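Local coordinates for CRISPR pre-crRNA endoribonuclease Cas5d (Mannheimia succiniciproducens, PDB 3KG4), which acts as a metal-independent endoribonuclease that cuts precursor CRISPR RNA, a step in bacterial adaptive immunity against viruses and other mobile genetic elements, at residues 5-10 against 40-45; 12-17 against 111-116; 52-57 against 119-124; 60-65 against 176-181. One frame throughout, in Å; residues are numbered along the deposited sequence.

Contact 1 (5-10 against 40-45); sequences NRIRLH and GILSAI
Leu9 projects from its strand into the side of helix 40-45, and one branch does nearly all the touching. Its CD2 packs 3.6 Å from CD1 of Ile45, the two side chains meeting tip to tip, while the other branch, CD1, lies farther from that Ile45 methyl. The same Leu9 CD2 also comes within 3.8 Å of Ile41 CG2 and within 3.9 Å of Leu42 CD2, a single methyl resting among three residues on one flank of the helix. Ile7, two residues earlier and on the same face of the strand, adds a second point of support: its CD1 reaches Leu42 CD2 at 3.9 Å, again end against end. Leu42 CD2 thus touches both strand residues. The reach of Leu9 depends on its first torsion, which sets CG opposite the backbone N (chi1 -172°) and carries the branch across to the helix. No hydrogen bond joins the segments; the contact is wholly apolar and buried. Strand 7-10 and helix 40-45 run nearly perpendicular, at 100°, with their axes 10.8 Å apart. Outward from this layer, Phe141 of helix 135-146 lies against Leu42 and Ile45, and Ala120 of strand 114-124 and Trp53 and Ile55 of strand 51-60 continue the apolar surface under Leu42, so that helix 35-45 is bedded on three neighbouring strands, 7-13, 114-124 and 51-60, beside the second helix.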
loop_
_atom_site.group_PDB
_atom_site.type_symbol
_atom_site.label_atom_id
_atom_site.label_comp_id
_atom_site.label_asym_id
_atom_site.label_seq_id
_atom_site.Cartn_x
_atom_site.Cartn_y
_atom_site.Cartn_z
ATOM N N ASN A 5 -17.768 1.582 4.074
ATOM C CA ASN A 5 -16.665 2.272 3.404
ATOM C C ASN A 5 -15.299 1.820 3.962
ATOM O O ASN A 5 -14.647 2.546 4.696
ATOM C CB ASN A 5 -16.834 3.783 3.558
ATOM C CG ASN A 5 -15.789 4.583 2.776
ATOM O OD1 ASN A 5 -15.075 4.048 1.901
ATOM N ND2 ASN A 5 -15.676 5.852 3.110
ATOM N N ARG A 6 -14.901 0.606 3.632
ATOM C CA ARG A 6 -13.621 0.080 4.044
ATOM C C ARG A 6 -13.267 -1.101 3.170
ATOM O O ARG A 6 -14.088 -1.998 2.966
ATOM C CB ARG A 6 -13.666 -0.386 5.497
ATOM C CG ARG A 6 -12.297 -0.839 6.027
ATOM C CD ARG A 6 -12.345 -1.280 7.478
ATOM N NE ARG A 6 -12.757 -2.682 7.617
ATOM C CZ ARG A 6 -12.893 -3.314 8.784
ATOM N NH1 ARG A 6 -12.664 -2.690 9.932
ATOM N NH2 ARG A 6 -13.268 -4.576 8.809
ATOM N N ILE A 7 -12.037 -1.123 2.666
ATOM C CA ILE A 7 -11.530 -2.300 1.987
ATOM C C ILE A 7 -10.258 -2.808 2.648
ATOM O O ILE A 7 -9.525 -2.035 3.269
ATOM C CB ILE A 7 -11.267 -2.027 0.481
ATOM C CG1 ILE A 7 -10.113 -1.073 0.266
ATOM C CG2 ILE A 7 -12.526 -1.466 -0.189
ATOM C CD1 ILE A 7 -8.703 -1.683 0.466
ATOM N N ARG A 8 -10.034 -4.105 2.496
ATOM C CA ARG A 8 -8.791 -4.766 2.829
ATOM C C ARG A 8 -8.322 -5.579 1.625
ATOM O O ARG A 8 -9.078 -6.411 1.056
ATOM C CB ARG A 8 -8.965 -5.698 4.027
ATOM C CG ARG A 8 -9.190 -4.974 5.327
ATOM C CD ARG A 8 -9.577 -5.940 6.405
ATOM N NE ARG A 8 -9.510 -5.322 7.715
ATOM C CZ ARG A 8 -9.876 -5.928 8.840
ATOM N NH1 ARG A 8 -10.361 -7.175 8.818
ATOM N NH2 ARG A 8 -9.749 -5.286 9.990
ATOM N N LEU A 9 -7.078 -5.331 1.242
ATOM C CA LEU A 9 -6.446 -5.985 0.100
ATOM C C LEU A 9 -5.152 -6.642 0.573
ATOM O O LEU A 9 -4.253 -5.993 1.131
ATOM C CB LEU A 9 -6.182 -4.978 -1.049
ATOM C CG LEU A 9 -5.697 -5.573 -2.387
ATOM C CD1 LEU A 9 -6.848 -6.299 -3.146
ATOM C CD2 LEU A 9 -5.039 -4.490 -3.266
ATOM N N HIS A 10 -5.074 -7.941 0.362
ATOM C CA HIS A 10 -3.876 -8.723 0.582
ATOM C C HIS A 10 -2.990 -8.591 -0.650
ATOM O O HIS A 10 -3.457 -8.773 -1.795
ATOM C CB HIS A 10 -4.274 -10.190 0.821
ATOM C CG HIS A 10 -3.125 -11.096 1.160
ATOM N ND1 HIS A 10 -3.141 -12.442 0.888
ATOM C CD2 HIS A 10 -1.912 -10.838 1.710
ATOM C CE1 HIS A 10 -2.007 -12.990 1.299
ATOM N NE2 HIS A 10 -1.248 -12.038 1.818
ATOM N N GLY A 40 -1.451 3.754 -4.939
ATOM C CA GLY A 40 -1.231 3.416 -6.359
ATOM C C GLY A 40 -1.797 2.046 -6.698
ATOM O O GLY A 40 -2.398 1.847 -7.759
ATOM N N ILE A 41 -1.588 1.098 -5.805
ATOM C CA ILE A 41 -1.994 -0.258 -6.022
ATOM C C ILE A 41 -3.532 -0.312 -6.024
ATOM O O ILE A 41 -4.117 -0.951 -6.909
ATOM C CB ILE A 41 -1.385 -1.215 -4.989
ATOM C CG1 ILE A 41 0.104 -1.472 -5.269
ATOM C CG2 ILE A 41 -2.186 -2.559 -4.910
ATOM C CD1 ILE A 41 0.794 -2.301 -4.190
ATOM N N LEU A 42 -4.174 0.380 -5.061
ATOM C CA LEU A 42 -5.634 0.416 -5.010
ATOM C C LEU A 42 -6.239 1.087 -6.272
ATOM O O LEU A 42 -7.187 0.570 -6.817
ATOM C CB LEU A 42 -6.126 1.142 -3.775
ATOM C CG LEU A 42 -5.719 0.556 -2.395
ATOM C CD1 LEU A 42 -6.386 1.381 -1.262
ATOM C CD2 LEU A 42 -6.073 -0.884 -2.251
ATOM N N SER A 43 -5.666 2.212 -6.688
ATOM C CA SER A 43 -6.100 2.969 -7.846
ATOM C C SER A 43 -5.964 2.195 -9.165
ATOM O O SER A 43 -6.783 2.399 -10.057
ATOM C CB SER A 43 -5.315 4.274 -7.916
ATOM O OG SER A 43 -5.499 4.999 -6.735
ATOM N N ALA A 44 -4.978 1.302 -9.258
ATOM C CA ALA A 44 -4.762 0.421 -10.409
ATOM C C ALA A 44 -5.908 -0.588 -10.588
ATOM O O ALA A 44 -6.263 -0.955 -11.727
ATOM C CB ALA A 44 -3.454 -0.326 -10.272
ATOM N N ILE A 45 -6.475 -1.021 -9.463
ATOM C CA ILE A 45 -7.681 -1.853 -9.462
ATOM C C ILE A 45 -8.948 -1.018 -9.740
ATOM O O ILE A 45 -9.732 -1.347 -10.617
ATOM C CB ILE A 45 -7.794 -2.669 -8.149
ATOM C CG1 ILE A 45 -6.604 -3.630 -8.019
ATOM C CG2 ILE A 45 -9.125 -3.442 -8.121
ATOM C CD1 ILE A 45 -6.411 -4.282 -6.631
#

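Contact 2 (12-17 against 111-116); sequences WGDYAC and LKDVAY
Ala16 CB packs against both methyls of Val114, with CG2 at 4.0 Å, and the CB of Leu111 adjoins it on the same face of the paired strands. Val114 CG2 also leans over the backbone of Gly13, a residue whose lack of a side chain leaves the valine next to bare main chain. On the other face, Trp12 and Ala115 touch through their CB atoms at 3.7 Å, while the indole itself turns off toward His10 and His164. Backbone bonds enclose this apolar centre. Gly13 and Val114 form a hydrogen-bonded antiparallel pair, as do Ala16 and Leu111, each exchanging two N-H...O bonds. Between them Asp113 N reaches Asp14 O at 2.6 Å, short and almost straight (171°), although the donor stands well above the carbonyl plane. Farther out, Tyr15 and Lys112 lie alongside, pointing the same way; the lysine bends only at its last torsion (chi4 77°), and NZ comes to 3.3 Å from Tyr15 OH without the angle for a hydrogen bond. The salt bridge of Lys112 NZ goes to Glu67. The two carboxylates cross with OD1 of Asp14 3.9 Å from OD1 of Asp113, a like-charge approach that Arg65, bridged to Asp113 OD2, would be expected to ease. Both chains turn a corner, at 14 and at 113, with Asp113 at positive phi: a pair of antiparallel strands folding together from the main ferredoxin-like sheet into a smaller mixed one.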
loop_
_atom_site.group_PDB
_atom_site.type_symbol
_atom_site.label_atom_id
_atom_site.label_comp_id
_atom_site.label_asym_id
_atom_site.label_seq_id
_atom_site.Cartn_x
_atom_site.Cartn_y
_atom_site.Cartn_z
ATOM N N TRP A 12 1.157 -9.350 -2.226
ATOM C CA TRP A 12 2.434 -9.972 -2.017
ATOM C C TRP A 12 3.277 -9.982 -3.294
ATOM O O TRP A 12 2.783 -9.713 -4.398
ATOM C CB TRP A 12 2.244 -11.387 -1.493
ATOM C CG TRP A 12 1.523 -12.260 -2.456
ATOM C CD1 TRP A 12 2.094 -13.106 -3.358
ATOM C CD2 TRP A 12 0.093 -12.381 -2.643
ATOM N NE1 TRP A 12 1.111 -13.753 -4.102
ATOM C CE2 TRP A 12 -0.119 -13.330 -3.681
ATOM C CE3 TRP A 12 -1.020 -11.776 -2.055
ATOM C CZ2 TRP A 12 -1.402 -13.702 -4.127
ATOM C CZ3 TRP A 12 -2.309 -12.157 -2.496
ATOM C CH2 TRP A 12 -2.479 -13.115 -3.522
ATOM N N GLY A 13 4.544 -10.312 -3.128
ATOM C CA GLY A 13 5.493 -10.310 -4.247
ATOM C C GLY A 13 6.826 -10.844 -3.809
ATOM O O GLY A 13 7.176 -10.763 -2.646
ATOM N N ASP A 14 7.588 -11.403 -4.744
ATOM C CA ASP A 14 8.907 -11.926 -4.414
ATOM C C ASP A 14 9.882 -10.787 -4.149
ATOM O O ASP A 14 10.822 -10.967 -3.405
ATOM C CB ASP A 14 9.454 -12.793 -5.555
ATOM C CG ASP A 14 8.719 -14.145 -5.695
ATOM O OD1 ASP A 14 7.896 -14.496 -4.819
ATOM O OD2 ASP A 14 8.979 -14.833 -6.709
ATOM N N TYR A 15 9.670 -9.656 -4.812
ATOM C CA TYR A 15 10.474 -8.426 -4.668
ATOM C C TYR A 15 9.645 -7.139 -4.598
ATOM O O TYR A 15 8.517 -7.055 -5.144
ATOM C CB TYR A 15 11.442 -8.296 -5.838
ATOM C CG TYR A 15 12.400 -9.431 -5.963
ATOM C CD1 TYR A 15 13.496 -9.541 -5.100
ATOM C CD2 TYR A 15 12.205 -10.434 -6.922
ATOM C CE1 TYR A 15 14.386 -10.589 -5.214
ATOM C CE2 TYR A 15 13.090 -11.488 -7.038
ATOM C CZ TYR A 15 14.178 -11.556 -6.192
ATOM O OH TYR A 15 15.058 -12.595 -6.308
ATOM N N ALA A 16 10.197 -6.121 -3.931
ATOM C CA ALA A 16 9.574 -4.794 -3.868
ATOM C C ALA A 16 10.649 -3.733 -3.738
ATOM O O ALA A 16 11.677 -3.961 -3.138
ATOM C CB ALA A 16 8.601 -4.669 -2.673
ATOM N N CYS A 17 10.380 -2.563 -4.260
ATOM C CA CYS A 17 11.282 -1.459 -4.098
ATOM C C CYS A 17 10.501 -0.159 -3.972
ATOM O O CYS A 17 10.019 0.401 -4.962
ATOM C CB CYS A 17 12.301 -1.376 -5.255
ATOM S SG CYS A 17 13.567 -0.165 -4.844
ATOM N N LEU A 111 13.519 -5.030 -1.297
ATOM C CA LEU A 111 12.928 -5.985 -0.379
ATOM C C LEU A 111 12.740 -7.282 -1.082
ATOM O O LEU A 111 12.453 -7.325 -2.294
ATOM C CB LEU A 111 11.587 -5.466 0.141
ATOM C CG LEU A 111 11.674 -4.273 1.094
ATOM C CD1 LEU A 111 10.298 -3.590 1.192
ATOM C CD2 LEU A 111 12.201 -4.670 2.517
ATOM N N LYS A 112 12.864 -8.355 -0.324
ATOM C CA LYS A 112 12.596 -9.679 -0.823
ATOM C C LYS A 112 11.447 -10.326 -0.043
ATOM O O LYS A 112 11.407 -10.243 1.182
ATOM C CB LYS A 112 13.872 -10.517 -0.703
ATOM C CG LYS A 112 13.761 -11.908 -1.190
ATOM C CD LYS A 112 15.096 -12.642 -1.022
ATOM C CE LYS A 112 15.077 -13.951 -1.790
ATOM N NZ LYS A 112 15.278 -13.673 -3.245
ATOM N N ASP A 113 10.547 -10.984 -0.776
ATOM C CA ASP A 113 9.482 -11.839 -0.217
ATOM C C ASP A 113 8.570 -11.080 0.745
ATOM O O ASP A 113 8.581 -11.297 1.958
ATOM C CB ASP A 113 10.052 -13.078 0.462
ATOM C CG ASP A 113 10.732 -14.029 -0.519
ATOM O OD1 ASP A 113 10.235 -14.225 -1.670
ATOM O OD2 ASP A 113 11.762 -14.607 -0.106
ATOM N N VAL A 114 7.796 -10.170 0.188
ATOM C CA VAL A 114 6.985 -9.291 0.980
ATOM C C VAL A 114 5.525 -9.723 0.878
ATOM O O VAL A 114 5.114 -10.308 -0.132
ATOM C CB VAL A 114 7.050 -7.813 0.481
ATOM C CG1 VAL A 114 8.450 -7.265 0.558
ATOM C CG2 VAL A 114 6.523 -7.677 -0.949
ATOM N N ALA A 115 4.765 -9.350 1.894
ATOM C CA ALA A 115 3.314 -9.423 1.869
ATOM C C ALA A 115 2.726 -8.465 2.870
ATOM O O ALA A 115 3.197 -8.355 4.021
ATOM C CB ALA A 115 2.858 -10.847 2.163
ATOM N N TYR A 116 1.663 -7.800 2.448
ATOM C CA TYR A 116 0.986 -6.840 3.282
ATOM C C TYR A 116 -0.526 -7.010 3.214
ATOM O O TYR A 116 -1.040 -7.592 2.263
ATOM C CB TYR A 116 1.313 -5.408 2.870
ATOM C CG TYR A 116 2.800 -5.148 2.639
ATOM C CD1 TYR A 116 3.653 -4.843 3.703
ATOM C CD2 TYR A 116 3.352 -5.216 1.369
ATOM C CE1 TYR A 116 4.979 -4.642 3.493
ATOM C CE2 TYR A 116 4.722 -5.001 1.169
ATOM C CZ TYR A 116 5.512 -4.692 2.230
ATOM O OH TYR A 116 6.872 -4.495 2.064
#

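Contact 3 (52-57 against 119-124)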
loop_
_atom_site.group_PDB
_atom_site.type_symbol
_atom_site.label_atom_id
_atom_site.label_comp_id
_atom_site.label_asym_id
_atom_site.label_seq_id
_atom_site.Cartn_x
_atom_site.Cartn_y
_atom_site.Cartn_z
ATOM N N ASN A 52 -10.907 9.497 -3.927
ATOM C CA ASN A 52 -9.508 9.288 -3.560
ATOM C C ASN A 52 -9.489 8.187 -2.519
ATOM O O ASN A 52 -10.369 8.136 -1.642
ATOM C CB ASN A 52 -8.847 10.574 -3.002
ATOM C CG ASN A 52 -8.389 11.545 -4.117
ATOM O OD1 ASN A 52 -8.534 12.773 -3.985
ATOM N ND2 ASN A 52 -7.852 10.994 -5.220
ATOM N N TRP A 53 -8.544 7.267 -2.676
ATOM C CA TRP A 53 -8.317 6.216 -1.700
ATOM C C TRP A 53 -7.475 6.756 -0.559
ATOM O O TRP A 53 -6.404 7.362 -0.787
ATOM C CB TRP A 53 -7.608 5.045 -2.322
ATOM C CG TRP A 53 -8.413 4.295 -3.262
ATOM C CD1 TRP A 53 -8.208 4.168 -4.594
ATOM C CD2 TRP A 53 -9.571 3.513 -2.951
ATOM N NE1 TRP A 53 -9.168 3.332 -5.142
ATOM C CE2 TRP A 53 -10.031 2.948 -4.153
ATOM C CE3 TRP A 53 -10.269 3.247 -1.767
ATOM C CZ2 TRP A 53 -11.166 2.136 -4.210
ATOM C CZ3 TRP A 53 -11.405 2.464 -1.823
ATOM C CH2 TRP A 53 -11.827 1.894 -3.026
ATOM N N VAL A 54 -7.935 6.543 0.664
ATOM C CA VAL A 54 -7.170 6.985 1.838
ATOM C C VAL A 54 -6.664 5.754 2.601
ATOM O O VAL A 54 -7.474 4.932 3.023
ATOM C CB VAL A 54 -8.046 7.896 2.716
ATOM C CG1 VAL A 54 -7.324 8.275 4.048
ATOM C CG2 VAL A 54 -8.451 9.135 1.919
ATOM N N ILE A 55 -5.336 5.637 2.800
ATOM C CA ILE A 55 -4.773 4.469 3.468
ATOM C C ILE A 55 -4.926 4.673 4.977
ATOM O O ILE A 55 -4.550 5.734 5.516
ATOM C CB ILE A 55 -3.300 4.233 3.106
ATOM C CG1 ILE A 55 -3.100 4.192 1.584
ATOM C CG2 ILE A 55 -2.788 2.892 3.648
ATOM C CD1 ILE A 55 -3.993 3.203 0.867
ATOM N N ASP A 56 -5.457 3.660 5.646
ATOM C CA ASP A 56 -5.659 3.704 7.106
ATOM C C ASP A 56 -4.646 2.847 7.858
ATOM O O ASP A 56 -4.106 3.260 8.906
ATOM C CB ASP A 56 -7.078 3.271 7.446
ATOM C CG ASP A 56 -8.110 4.166 6.829
ATOM O OD1 ASP A 56 -8.031 5.385 7.051
ATOM O OD2 ASP A 56 -8.987 3.647 6.087
ATOM N N LYS A 57 -4.434 1.640 7.401
ATOM C CA LYS A 57 -3.500 0.746 8.080
ATOM C C LYS A 57 -2.697 -0.038 7.052
ATOM O O LYS A 57 -3.207 -0.398 6.007
ATOM C CB LYS A 57 -4.251 -0.225 9.010
ATOM C CG LYS A 57 -5.008 0.442 10.184
ATOM C CD LYS A 57 -5.734 -0.602 11.002
ATOM C CE LYS A 57 -6.367 -0.043 12.314
ATOM N NZ LYS A 57 -7.103 -1.226 12.906
ATOM N N GLU A 119 -5.366 -1.553 4.380
ATOM C CA GLU A 119 -6.691 -1.222 4.840
ATOM C C GLU A 119 -6.930 0.237 4.509
ATOM O O GLU A 119 -6.121 1.074 4.877
ATOM C CB GLU A 119 -6.794 -1.462 6.342
ATOM C CG GLU A 119 -8.173 -1.331 6.876
ATOM C CD GLU A 119 -8.245 -1.846 8.347
ATOM O OE1 GLU A 119 -7.960 -3.029 8.597
ATOM O OE2 GLU A 119 -8.601 -1.042 9.226
ATOM N N ALA A 120 -8.038 0.528 3.835
ATOM C CA ALA A 120 -8.296 1.822 3.229
ATOM C C ALA A 120 -9.786 2.119 3.157
ATOM O O ALA A 120 -10.628 1.188 3.238
ATOM C CB ALA A 120 -7.685 1.864 1.749
ATOM N N HIS A 121 -10.105 3.387 2.963
ATOM C CA HIS A 121 -11.461 3.783 2.633
ATOM C C HIS A 121 -11.435 4.827 1.507
ATOM O O HIS A 121 -10.360 5.363 1.139
ATOM C CB HIS A 121 -12.177 4.319 3.889
ATOM C CG HIS A 121 -11.615 5.596 4.415
ATOM N ND1 HIS A 121 -10.530 5.654 5.269
ATOM C CD2 HIS A 121 -11.995 6.870 4.208
ATOM C CE1 HIS A 121 -10.269 6.920 5.552
ATOM N NE2 HIS A 121 -11.134 7.675 4.901
ATOM N N ALA A 122 -12.609 5.110 0.951
ATOM C CA ALA A 122 -12.753 6.114 -0.112
ATOM C C ALA A 122 -13.296 7.436 0.443
ATOM O O ALA A 122 -14.096 7.438 1.372
ATOM C CB ALA A 122 -13.690 5.562 -1.237
ATOM N N VAL A 123 -12.819 8.557 -0.105
ATOM C CA VAL A 123 -13.375 9.879 0.174
ATOM C C VAL A 123 -13.813 10.440 -1.174
ATOM O O VAL A 123 -13.208 10.111 -2.202
ATOM C CB VAL A 123 -12.356 10.830 0.857
ATOM C CG1 VAL A 123 -11.143 11.103 -0.042
ATOM C CG2 VAL A 123 -13.021 12.164 1.242
ATOM N N MET A 124 -14.893 11.230 -1.164
ATOM C CA MET A 124 -15.390 11.881 -2.374
ATOM C C MET A 124 -14.578 13.145 -2.585
ATOM O O MET A 124 -14.242 13.821 -1.630
ATOM C CB MET A 124 -16.884 12.231 -2.257
ATOM C CG MET A 124 -17.779 11.076 -1.844
ATOM S SD MET A 124 -17.537 9.583 -2.766
ATOM C CE MET A 124 -17.912 10.140 -4.424
HETATM O O HOH W 1 -9.286 -2.513 11.232
#
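His121 meets Asp56 and Val54 across the sheet, and its side chain can be followed atom by atom. CB lies 3.9 Å from Asp56 OD2, and CG is slightly nearer to the same oxygen. ND1 then donates to Asp56 OD2 at 2.7 Å, nearly straight (172°) and in the ring plane, the proton being accepted on the syn lone pair of Asp56 OD2. Carboxylate and imidazole are almost coplanar, 4° apart, and CE1 comes to 3.1 Å from Asp56 OD1. Val54 CB sits over one ring face, offset toward the rim on the side of CE1 and NE2, in a CH-pi contact, with Val54 CG1 3.6 Å from CE1 of His121. The first torsion of His121 (chi1 67°) places the ring between its own backbone N and carbonyl carbon, swinging it alongside the valine. Strands 51-60 and 114-124 are the neighbouring antiparallel strands 2 and 3 of a ferredoxin-like sheet of order 4-1-3-2, the core shared by Cas5 and other RAMP proteins. Their pairing is regular from Asn52 to Ile55 and then slips by one residue: Asp56 N and Lys57 N both donate to Glu119 O, a classic beta bulge, which turns Asp56 toward the histidine. On the face of the sheet that carries His121, beyond the bulge, the extended chains of Lys57 and Glu119 run side by side. CD of Lys57 rests 3.4 Å from Glu119 OE2, whereas the salt bridge from NZ is long at 4.0 Å. A water spans it, accepting from Lys57 NZ at 3.0 Å and donating to Glu119 OE2 at 2.6 Å. OE1 of Glu119 is held by Arg8 and Tyr59.

Contact 4 (60-65 against 176-181); sequences VLKPIR and LSQLSE
Gln178 and Leu179 dock onto Leu61 and its neighbours where two irregular connections meet: one leaves strand 51-60, the second strand of the ferredoxin-like core, and the other leads from strand 164-167, its fourth, toward the C-terminal strands. One hydrogen bond clearly joins the two loops. Gln178 N donates to Leu61 O at 2.6 Å, close to straight (165°) and in the plane of the carbonyl. One residue back along each segment, Ser177 OG stands 3.0 Å from Val60 O. A second group consists of van der Waals contacts between carbon atoms and carbonyl oxygens, most of them made by Leu179, whose two branches part around the opposing backbone. CD1 of Leu179 lies 3.2 Å from Val60 O, and its CD2 approaches Lys62 O at 3.4 Å; in the same way CG of the Pro63 ring rests 3.7 Å from Gln178 O. Purely apolar packing is slight: Val60 CG1 is a loose neighbour of Leu179 CD2, at 4.4 Å. The last group is formed by two long side chains. Lys62 and Gln178 run alongside each other in the same direction, the glutamine extended beyond CG so that its amide oxygen comes level with the lysine chain. Around the docked loops, Leu61 touches Pro175 and Ala115, and the N-H of Ile64 is hydrogen-bonded to the carboxylate of Glu183. Where lysine and glutamine meet, it is the methylene CE of Lys62 that sits against the amide oxygen OE1 of Gln178, 3.5 Å away.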
loop_
_atom_site.group_PDB
_atom_site.type_symbol
_atom_site.label_atom_id
_atom_site.label_comp_id
_atom_site.label_asym_id
_atom_site.label_seq_id
_atom_site.Cartn_x
_atom_site.Cartn_y
_atom_site.Cartn_z
ATOM N N VAL A 60 2.060 -5.564 8.065
ATOM C CA VAL A 60 3.294 -6.109 7.533
ATOM C C VAL A 60 3.425 -7.542 7.984
ATOM O O VAL A 60 3.585 -7.798 9.183
ATOM C CB VAL A 60 4.536 -5.350 8.035
ATOM C CG1 VAL A 60 5.781 -5.968 7.450
ATOM C CG2 VAL A 60 4.440 -3.913 7.661
ATOM N N LEU A 61 3.414 -8.462 7.017
ATOM C CA LEU A 61 3.223 -9.900 7.281
ATOM C C LEU A 61 4.506 -10.713 7.302
ATOM O O LEU A 61 4.560 -11.771 7.928
ATOM C CB LEU A 61 2.276 -10.498 6.226
ATOM C CG LEU A 61 0.914 -9.827 6.125
ATOM C CD1 LEU A 61 0.058 -10.519 5.068
ATOM C CD2 LEU A 61 0.246 -9.856 7.497
ATOM N N LYS A 62 5.544 -10.245 6.616
ATOM C CA LYS A 62 6.723 -11.039 6.444
ATOM C C LYS A 62 7.975 -10.290 6.911
ATOM O O LYS A 62 8.008 -9.074 6.877
ATOM C CB LYS A 62 6.847 -11.464 4.987
ATOM C CG LYS A 62 5.883 -12.584 4.600
ATOM C CD LYS A 62 6.141 -13.038 3.188
ATOM C CE LYS A 62 5.888 -14.522 2.995
ATOM N NZ LYS A 62 5.899 -14.891 1.537
ATOM N N PRO A 63 8.981 -11.028 7.398
ATOM C CA PRO A 63 10.190 -10.394 7.897
ATOM C C PRO A 63 10.826 -9.490 6.841
ATOM O O PRO A 63 10.790 -9.794 5.666
ATOM C CB PRO A 63 11.114 -11.582 8.231
ATOM C CG PRO A 63 10.224 -12.774 8.238
ATOM C CD PRO A 63 9.129 -12.487 7.296
ATOM N N ILE A 64 11.295 -8.337 7.306
ATOM C CA ILE A 64 11.938 -7.318 6.495
ATOM C C ILE A 64 13.325 -7.812 6.067
ATOM O O ILE A 64 14.215 -7.992 6.914
ATOM C CB ILE A 64 11.986 -5.973 7.282
ATOM C CG1 ILE A 64 10.556 -5.559 7.667
ATOM C CG2 ILE A 64 12.648 -4.850 6.433
ATOM C CD1 ILE A 64 10.429 -4.355 8.578
ATOM N N ARG A 65 13.499 -8.063 4.764
ATOM C CA ARG A 65 14.765 -8.575 4.218
ATOM C C ARG A 65 15.110 -7.942 2.875
ATOM O O ARG A 65 14.220 -7.704 2.075
ATOM C CB ARG A 65 14.714 -10.084 4.062
ATOM C CG ARG A 65 14.951 -10.749 5.417
ATOM C CD ARG A 65 14.855 -12.254 5.369
ATOM N NE ARG A 65 13.806 -12.718 4.460
ATOM C CZ ARG A 65 14.026 -13.273 3.273
ATOM N NH1 ARG A 65 15.269 -13.443 2.808
ATOM N NH2 ARG A 65 12.994 -13.645 2.530
ATOM N N LEU A 176 -2.027 -14.369 8.937
ATOM C CA LEU A 176 -1.249 -14.261 10.174
ATOM C C LEU A 176 0.081 -13.598 9.812
ATOM O O LEU A 176 0.541 -13.735 8.682
ATOM C CB LEU A 176 -1.039 -15.638 10.829
ATOM C CG LEU A 176 -0.729 -16.825 9.907
ATOM C CD1 LEU A 176 -0.176 -18.016 10.721
ATOM C CD2 LEU A 176 -1.959 -17.277 9.077
ATOM N N SER A 177 0.638 -12.822 10.733
ATOM C CA SER A 177 1.961 -12.244 10.552
ATOM C C SER A 177 2.929 -13.413 10.664
ATOM O O SER A 177 2.692 -14.338 11.455
ATOM C CB SER A 177 2.297 -11.198 11.634
ATOM O OG SER A 177 2.494 -9.865 11.107
ATOM N N GLN A 178 4.027 -13.357 9.919
ATOM C CA GLN A 178 5.141 -14.254 10.170
ATOM C C GLN A 178 6.297 -13.435 10.734
ATOM O O GLN A 178 7.450 -13.761 10.529
ATOM C CB GLN A 178 5.529 -14.950 8.871
ATOM C CG GLN A 178 4.436 -15.851 8.297
ATOM C CD GLN A 178 4.899 -16.559 7.043
ATOM O OE1 GLN A 178 4.805 -16.016 5.944
ATOM N NE2 GLN A 178 5.406 -17.780 7.200
ATOM N N LEU A 179 5.979 -12.357 11.448
ATOM C CA LEU A 179 6.999 -11.458 11.974
ATOM C C LEU A 179 7.619 -12.002 13.257
ATOM O O LEU A 179 6.892 -12.573 14.066
ATOM C CB LEU A 179 6.389 -10.098 12.286
ATOM C CG LEU A 179 6.128 -9.173 11.104
ATOM C CD1 LEU A 179 5.687 -7.794 11.609
ATOM C CD2 LEU A 179 7.326 -9.085 10.184
ATOM N N SER A 180 8.931 -11.798 13.449
ATOM C CA SER A 180 9.563 -12.148 14.736
ATOM C C SER A 180 8.871 -11.386 15.862
ATOM O O SER A 180 8.563 -10.185 15.694
ATOM C CB SER A 180 11.085 -11.890 14.756
ATOM O OG SER A 180 11.481 -10.736 14.016
ATOM N N GLU A 181 8.570 -12.087 16.969
ATOM C CA GLU A 181 8.126 -11.433 18.209
ATOM C C GLU A 181 8.841 -10.078 18.360
ATOM O O GLU A 181 8.215 -9.073 18.662
ATOM C CB GLU A 181 8.394 -12.316 19.450
#

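In the fold
Contacts 1 to 3 share one sheet; contact 4 joins loops at its border. Along the chain strand 7-13, helix 35-45 and strand 51-60 form a beta-alpha-beta crossover, and strand 114-124 then returns between the two strands. Contact 1 seats the helix on this sheet; contact 3, centred about 8 Å away, joins the inserted strand to 51-60. Toward the other end of strand 114-124 lies contact 2, its centre about 22 Å from that of contact 3 and across the chain's centre, where strands 7-13 and 114-124 both bend into the smaller sheet. Contact 4, its centre about 12 Å from that of contact 2, binds the later loop 176-181 there. Segments far apart in sequence thus come together in the compact fold of this pre-crRNA endoribonuclease.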